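Local coordinates for protein endoglucanase (Thermotoga maritima, PDB 1VHO) that is named an endoglucanase but probably acts as an aminopeptidase of the M42 family, expected to bind two divalent metal cations per subunit, at residues Val101-Lys106 with Ile136-Ser141; Gly108-Val113 with Arg145-Gly150. All blocks are in the same frame, centred on the assembly; numbering follows the deposited sequence.

Contact 1. Residues Val101-Lys106 with Ile136-Ser141; sequences VRIYTK and IFVDLS
Asp-139 OD1, one residue beyond the Val-138 that packs against Val-101 and Ile-103, is gripped by Ser-141 twice: OG donates over 2.7 Å and the backbone N of the same residue over 3.1 Å. The N-H comes in on the anti side, 19° from the carboxylate plane, and closes an Asx turn, while the hydroxyl reaches OD1 from well above that plane. Gln-81 NE2 adds a further bond to OD1 and Ala-118 N holds OD2, so that both carboxylate oxygens of this buried residue are occupied where the strand ends.

The contact itself lies between two strands of the six-stranded antiparallel sheet, away from the predicted metal site. Strands 100-105 and 137-139 are not neighbours in this sheet, and it must curl for their faces to meet. They do so purely through side chains, without a hydrogen bond between them; the closest CA atoms, those of Val-101 and Val-138, are 9.2 Å apart. This is an example of how a curled sheet fills its interior: Val-101 and Ile-103, alternate residues of one strand, point toward Val-138 of the other, while Phe-137 turns to the other side and meets the ring of Phe-82 nearly at right angles.

Val-138 spreads its two methyls between two partners. CG1 lies 4.2 Å from Val-101 CG2, and the second branch is met by Ile-103, which also touches Ala-153. The outer bond of the isoleucine is extended, CD1 anti to CA (chi2 -177°), which brings CD1 to 4.2 Å from Val-138 CG2.

Contact 2. Residues Gly108-Val113 with Arg145-Gly150; sequences GIERGV and RGVRVG. Unlike the reference sequence in segment 145-150: Gly-146 (reference Asp). With SO4 (sulfate ion), chain E.
The backbone of strand 108-113, at the edge of its sheet, passes the irregular loop 145-150 with the CA atoms of Glu-110 and Val-147 7.9 Å apart, too far for main-chain pairing. Glu-110 bridges the distance instead, in a clear case of a carboxylate holding a loop by its backbone amides. OE2 accepts from Arg-145 N at 3.0 Å, on the syn side and 28° out of the carboxylate plane, with an N-H...O angle of 153°. OE1 takes the preceding amide, Glu-144 N. A sharp bend at chi2 (-89°) turns the carboxylate across to these donors. One water completes the grip, giving a hydrogen bond to OE2 at 2.5 Å and another at 2.6 Å to the O of Gly-146, where the reference sequence has Asp. Below the polar end, Glu-110 CG rests 4.3 Å from Val-147 CG2, and Thr-105 packs against both side chains.

Cutting Glu-110 back to an alanine would remove both oxygens, and the amides of Glu-144 and Arg-145 would probably be left without their acceptors, letting this turn of the loop shift.

The Arg-145 side chain leads away from the strand to a sulfate, probably from the crystallisation liquor, whose sulfur lies in the guanidinium plane at its edge. NH2 makes only a weak bond to O4, and the position of O1 beside NE is doubtful.

With Arg-145 NE 6.2 Å from Glu-110 OE2, no salt bridge forms; the charge of the buried carboxylate is probably balanced mainly by backbone N-H groups and the bridging water.

Of the four segments, the one on strand 100-105 comes first and turns directly into strand 108-113, its partner in a hairpin, where Ile-103 N lies 2.6 Å from Glu-110 O in a probable hydrogen bond. The chain then makes an excursion that includes helix 124-128. On its return, strand 137-139 meets the first strand and contact 1 closes a loop of 29 residues; the connection toward strand 152-155 then meets the second strand, so that contact 2 closes one of 31. The segments alternate, so the two closures cross rather than nest. Their centres are 4 Å apart: one hairpin receives the far edge strand through apolar packing and the following loop mainly through polar bonds.

Contact 1. Residues Val101-Lys106 with Ile136-Ser141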
loop_
_atom_site.group_PDB
_atom_site.type_symbol
_atom_site.label_atom_id
_atom_site.label_comp_id
_atom_site.label_asym_id
_atom_site.label_seq_id
_atom_site.Cartn_x
_atom_site.Cartn_y
_atom_site.Cartn_z
ATOM N N VAL A 101 4.006 -17.812 7.322
ATOM C CA VAL A 101 3.175 -16.900 8.028
ATOM C C VAL A 101 3.665 -16.704 9.465
ATOM O O VAL A 101 4.408 -17.540 9.978
ATOM C CB VAL A 101 1.671 -17.266 8.142
ATOM C CG1 VAL A 101 0.998 -17.154 6.785
ATOM C CG2 VAL A 101 1.514 -18.691 8.742
ATOM N N ARG A 102 3.373 -15.527 9.996
ATOM C CA ARG A 102 3.710 -15.244 11.395
ATOM C C ARG A 102 2.382 -14.880 12.070
ATOM O O ARG A 102 1.618 -14.092 11.531
ATOM C CB ARG A 102 4.788 -14.213 11.640
ATOM C CG ARG A 102 4.576 -12.868 10.919
ATOM C CD ARG A 102 5.928 -12.116 10.954
ATOM N NE ARG A 102 5.839 -10.734 10.470
ATOM C CZ ARG A 102 6.839 -10.174 9.728
ATOM N NH1 ARG A 102 7.933 -10.886 9.387
ATOM N NH2 ARG A 102 6.765 -8.901 9.404
ATOM N N ILE A 103 2.136 -15.503 13.233
ATOM C CA ILE A 103 0.838 -15.312 13.881
ATOM C C ILE A 103 0.949 -14.660 15.244
ATOM O O ILE A 103 1.774 -15.094 16.068
ATOM C CB ILE A 103 0.173 -16.720 14.059
ATOM C CG1 ILE A 103 0.208 -17.516 12.769
ATOM C CG2 ILE A 103 -1.287 -16.498 14.541
ATOM C CD1 ILE A 103 -0.481 -18.894 12.812
ATOM N N TYR A 104 0.173 -13.600 15.446
ATOM C CA TYR A 104 0.193 -12.912 16.717
ATOM C C TYR A 104 -0.622 -13.690 17.735
ATOM O O TYR A 104 -1.820 -13.910 17.517
ATOM C CB TYR A 104 -0.404 -11.482 16.586
ATOM C CG TYR A 104 0.609 -10.606 15.837
ATOM C CD1 TYR A 104 0.580 -10.478 14.464
ATOM C CD2 TYR A 104 1.581 -9.942 16.583
ATOM C CE1 TYR A 104 1.529 -9.709 13.801
ATOM C CE2 TYR A 104 2.505 -9.119 15.939
ATOM C CZ TYR A 104 2.478 -9.048 14.548
ATOM O OH TYR A 104 3.450 -8.286 13.930
ATOM N N THR A 105 0.005 -14.103 18.820
ATOM C CA THR A 105 -0.718 -14.833 19.879
ATOM C C THR A 105 -0.523 -14.086 21.193
ATOM O O THR A 105 0.267 -13.146 21.359
ATOM C CB THR A 105 -0.182 -16.273 20.042
ATOM O OG1 THR A 105 1.114 -16.266 20.722
ATOM C CG2 THR A 105 -0.023 -16.940 18.685
ATOM N N LYS A 106 -1.220 -14.602 22.228
ATOM C CA LYS A 106 -1.056 -14.009 23.561
ATOM C C LYS A 106 0.361 -14.154 24.062
ATOM O O LYS A 106 0.738 -13.402 24.976
ATOM C CB LYS A 106 -2.045 -14.672 24.545
ATOM C CG LYS A 106 -1.672 -16.099 24.914
ATOM C CD LYS A 106 -2.896 -16.865 25.410
ATOM C CE LYS A 106 -2.662 -17.827 26.540
ATOM N NZ LYS A 106 -1.305 -18.450 26.555
ATOM N N ILE A 136 -7.065 -23.523 4.250
ATOM C CA ILE A 136 -5.790 -22.880 4.618
ATOM C C ILE A 136 -5.545 -23.298 6.072
ATOM O O ILE A 136 -6.368 -22.966 6.900
ATOM C CB ILE A 136 -5.939 -21.346 4.627
ATOM C CG1 ILE A 136 -6.500 -20.882 3.276
ATOM C CG2 ILE A 136 -4.602 -20.658 4.918
ATOM C CD1 ILE A 136 -5.730 -21.421 2.113
ATOM N N PHE A 137 -4.464 -24.014 6.350
ATOM C CA PHE A 137 -4.268 -24.425 7.734
ATOM C C PHE A 137 -2.801 -24.429 8.141
ATOM O O PHE A 137 -1.918 -24.362 7.300
ATOM C CB PHE A 137 -4.795 -25.885 7.926
ATOM C CG PHE A 137 -3.994 -26.945 7.264
ATOM C CD1 PHE A 137 -2.999 -27.640 7.953
ATOM C CD2 PHE A 137 -4.179 -27.265 5.921
ATOM C CE1 PHE A 137 -2.243 -28.602 7.324
ATOM C CE2 PHE A 137 -3.436 -28.232 5.274
ATOM C CZ PHE A 137 -2.441 -28.909 5.991
ATOM N N VAL A 138 -2.585 -24.541 9.445
ATOM C CA VAL A 138 -1.231 -24.698 9.981
ATOM C C VAL A 138 -1.326 -25.873 10.963
ATOM O O VAL A 138 -2.443 -26.087 11.496
ATOM C CB VAL A 138 -0.611 -23.478 10.625
ATOM C CG1 VAL A 138 -0.334 -22.435 9.516
ATOM C CG2 VAL A 138 -1.413 -22.879 11.765
ATOM N N ASP A 139 -0.275 -26.658 11.052
ATOM C CA ASP A 139 -0.206 -27.823 11.942
ATOM C C ASP A 139 0.283 -27.332 13.304
ATOM O O ASP A 139 1.454 -26.957 13.451
ATOM C CB ASP A 139 0.727 -28.874 11.327
ATOM C CG ASP A 139 0.760 -30.209 12.071
ATOM O OD1 ASP A 139 0.578 -30.213 13.303
ATOM O OD2 ASP A 139 1.034 -31.215 11.389
ATOM N N LEU A 140 -0.604 -27.278 14.274
ATOM C CA LEU A 140 -0.356 -26.812 15.635
ATOM C C LEU A 140 0.680 -27.568 16.416
ATOM O O LEU A 140 1.306 -27.009 17.336
ATOM C CB LEU A 140 -1.662 -26.803 16.430
ATOM C CG LEU A 140 -2.496 -25.527 16.482
ATOM C CD1 LEU A 140 -2.229 -24.579 15.326
ATOM C CD2 LEU A 140 -3.974 -25.895 16.553
ATOM N N SER A 141 0.987 -28.821 16.038
ATOM C CA SER A 141 1.997 -29.578 16.756
ATOM C C SER A 141 3.374 -28.985 16.491
ATOM O O SER A 141 4.334 -29.375 17.163
ATOM C CB SER A 141 1.937 -31.065 16.366
ATOM O OG SER A 141 2.377 -31.203 15.047
#

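Contact 2. Residues Gly108-Val113 with Arg145-Gly150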
loop_
_atom_site.group_PDB
_atom_site.type_symbol
_atom_site.label_atom_id
_atom_site.label_comp_id
_atom_site.label_asym_id
_atom_site.label_seq_id
_atom_site.Cartn_x
_atom_site.Cartn_y
_atom_site.Cartn_z
ATOM N N GLY A 108 3.207 -14.066 22.048
ATOM C CA GLY A 108 4.255 -13.440 21.196
ATOM C C GLY A 108 3.893 -13.837 19.752
ATOM O O GLY A 108 2.751 -14.175 19.454
ATOM N N ILE A 109 4.854 -13.906 18.884
ATOM C CA ILE A 109 4.608 -14.264 17.481
ATOM C C ILE A 109 4.993 -15.706 17.242
ATOM O O ILE A 109 6.081 -16.100 17.681
ATOM C CB ILE A 109 5.493 -13.308 16.624
ATOM C CG1 ILE A 109 4.993 -11.873 16.910
ATOM C CG2 ILE A 109 5.382 -13.640 15.151
ATOM C CD1 ILE A 109 5.774 -10.808 16.118
ATOM N N GLU A 110 4.125 -16.494 16.624
ATOM C CA GLU A 110 4.458 -17.882 16.295
ATOM C C GLU A 110 4.643 -17.926 14.770
ATOM O O GLU A 110 3.909 -17.215 14.040
ATOM C CB GLU A 110 3.300 -18.834 16.656
ATOM C CG GLU A 110 2.991 -18.861 18.152
ATOM C CD GLU A 110 3.814 -19.905 18.880
ATOM O OE1 GLU A 110 4.654 -20.594 18.241
ATOM O OE2 GLU A 110 3.630 -20.040 20.103
ATOM N N ARG A 111 5.596 -18.655 14.267
ATOM C CA ARG A 111 5.877 -18.753 12.848
ATOM C C ARG A 111 5.579 -20.125 12.282
ATOM O O ARG A 111 5.903 -21.132 12.941
ATOM C CB ARG A 111 7.383 -18.444 12.650
ATOM C CG ARG A 111 7.585 -16.929 12.888
ATOM C CD ARG A 111 9.073 -16.575 12.836
ATOM N NE ARG A 111 9.161 -15.131 13.130
ATOM C CZ ARG A 111 9.154 -14.640 14.361
ATOM N NH1 ARG A 111 9.213 -13.326 14.503
ATOM N NH2 ARG A 111 9.126 -15.433 15.440
ATOM N N GLY A 112 4.986 -20.181 11.108
ATOM C CA GLY A 112 4.698 -21.514 10.558
ATOM C C GLY A 112 4.543 -21.399 9.064
ATOM O O GLY A 112 4.731 -20.321 8.496
ATOM N N VAL A 113 4.224 -22.533 8.449
ATOM C CA VAL A 113 4.068 -22.609 7.016
ATOM C C VAL A 113 2.693 -23.167 6.670
ATOM O O VAL A 113 2.318 -24.227 7.192
ATOM C CB VAL A 113 5.137 -23.583 6.447
ATOM C CG1 VAL A 113 4.987 -23.750 4.937
ATOM C CG2 VAL A 113 6.543 -23.093 6.795
ATOM N N ARG A 145 3.879 -22.714 21.523
ATOM C CA ARG A 145 2.786 -22.714 22.464
ATOM C C ARG A 145 1.474 -22.581 21.686
ATOM O O ARG A 145 1.478 -22.612 20.451
ATOM C CB ARG A 145 2.865 -21.602 23.497
ATOM C CG ARG A 145 4.194 -21.106 23.953
ATOM C CD ARG A 145 4.411 -20.996 25.417
ATOM N NE ARG A 145 3.335 -20.519 26.266
ATOM C CZ ARG A 145 3.588 -19.762 27.345
ATOM N NH1 ARG A 145 4.849 -19.438 27.627
ATOM N NH2 ARG A 145 2.610 -19.332 28.120
ATOM N N GLY A 146 0.379 -22.325 22.385
ATOM C CA GLY A 146 -0.895 -22.198 21.714
ATOM C C GLY A 146 -0.963 -21.143 20.608
ATOM O O GLY A 146 -0.086 -20.402 20.184
ATOM N N VAL A 147 -2.090 -21.213 19.947
ATOM C CA VAL A 147 -2.617 -20.377 18.893
ATOM C C VAL A 147 -4.120 -20.443 19.223
ATOM O O VAL A 147 -4.498 -21.514 19.768
ATOM C CB VAL A 147 -2.250 -20.800 17.496
ATOM C CG1 VAL A 147 -3.288 -20.391 16.459
ATOM C CG2 VAL A 147 -0.903 -20.204 17.054
ATOM N N ARG A 148 -4.871 -19.371 19.147
ATOM C CA ARG A 148 -6.288 -19.444 19.499
ATOM C C ARG A 148 -7.158 -18.846 18.404
ATOM O O ARG A 148 -6.723 -18.023 17.605
ATOM C CB ARG A 148 -6.592 -18.617 20.757
ATOM C CG ARG A 148 -6.011 -19.085 22.070
ATOM C CD ARG A 148 -5.445 -17.902 22.837
ATOM N NE ARG A 148 -6.389 -16.831 23.111
ATOM C CZ ARG A 148 -6.193 -15.535 22.908
ATOM N NH1 ARG A 148 -5.065 -15.063 22.391
ATOM N NH2 ARG A 148 -7.133 -14.646 23.230
ATOM N N VAL A 149 -8.445 -19.204 18.482
ATOM C CA VAL A 149 -9.409 -18.649 17.547
ATOM C C VAL A 149 -9.308 -17.133 17.712
ATOM O O VAL A 149 -9.231 -16.693 18.855
ATOM C CB VAL A 149 -10.823 -19.183 17.838
ATOM C CG1 VAL A 149 -11.885 -18.327 17.165
ATOM C CG2 VAL A 149 -10.927 -20.625 17.289
ATOM N N GLY A 150 -9.241 -16.366 16.616
ATOM C CA GLY A 150 -9.125 -14.912 16.795
ATOM C C GLY A 150 -7.693 -14.400 16.601
ATOM O O GLY A 150 -7.529 -13.185 16.382
HETATM S S SO4 E . -0.417 -21.349 26.000
HETATM O O1 SO4 E . 0.757 -20.808 25.250
HETATM O O2 SO4 E . -1.680 -20.836 25.373
HETATM O O3 SO4 E . -0.380 -22.842 25.941
HETATM O O4 SO4 E . -0.332 -20.893 27.424
HETATM O O HOH W 1 1.701 -18.838 21.257
#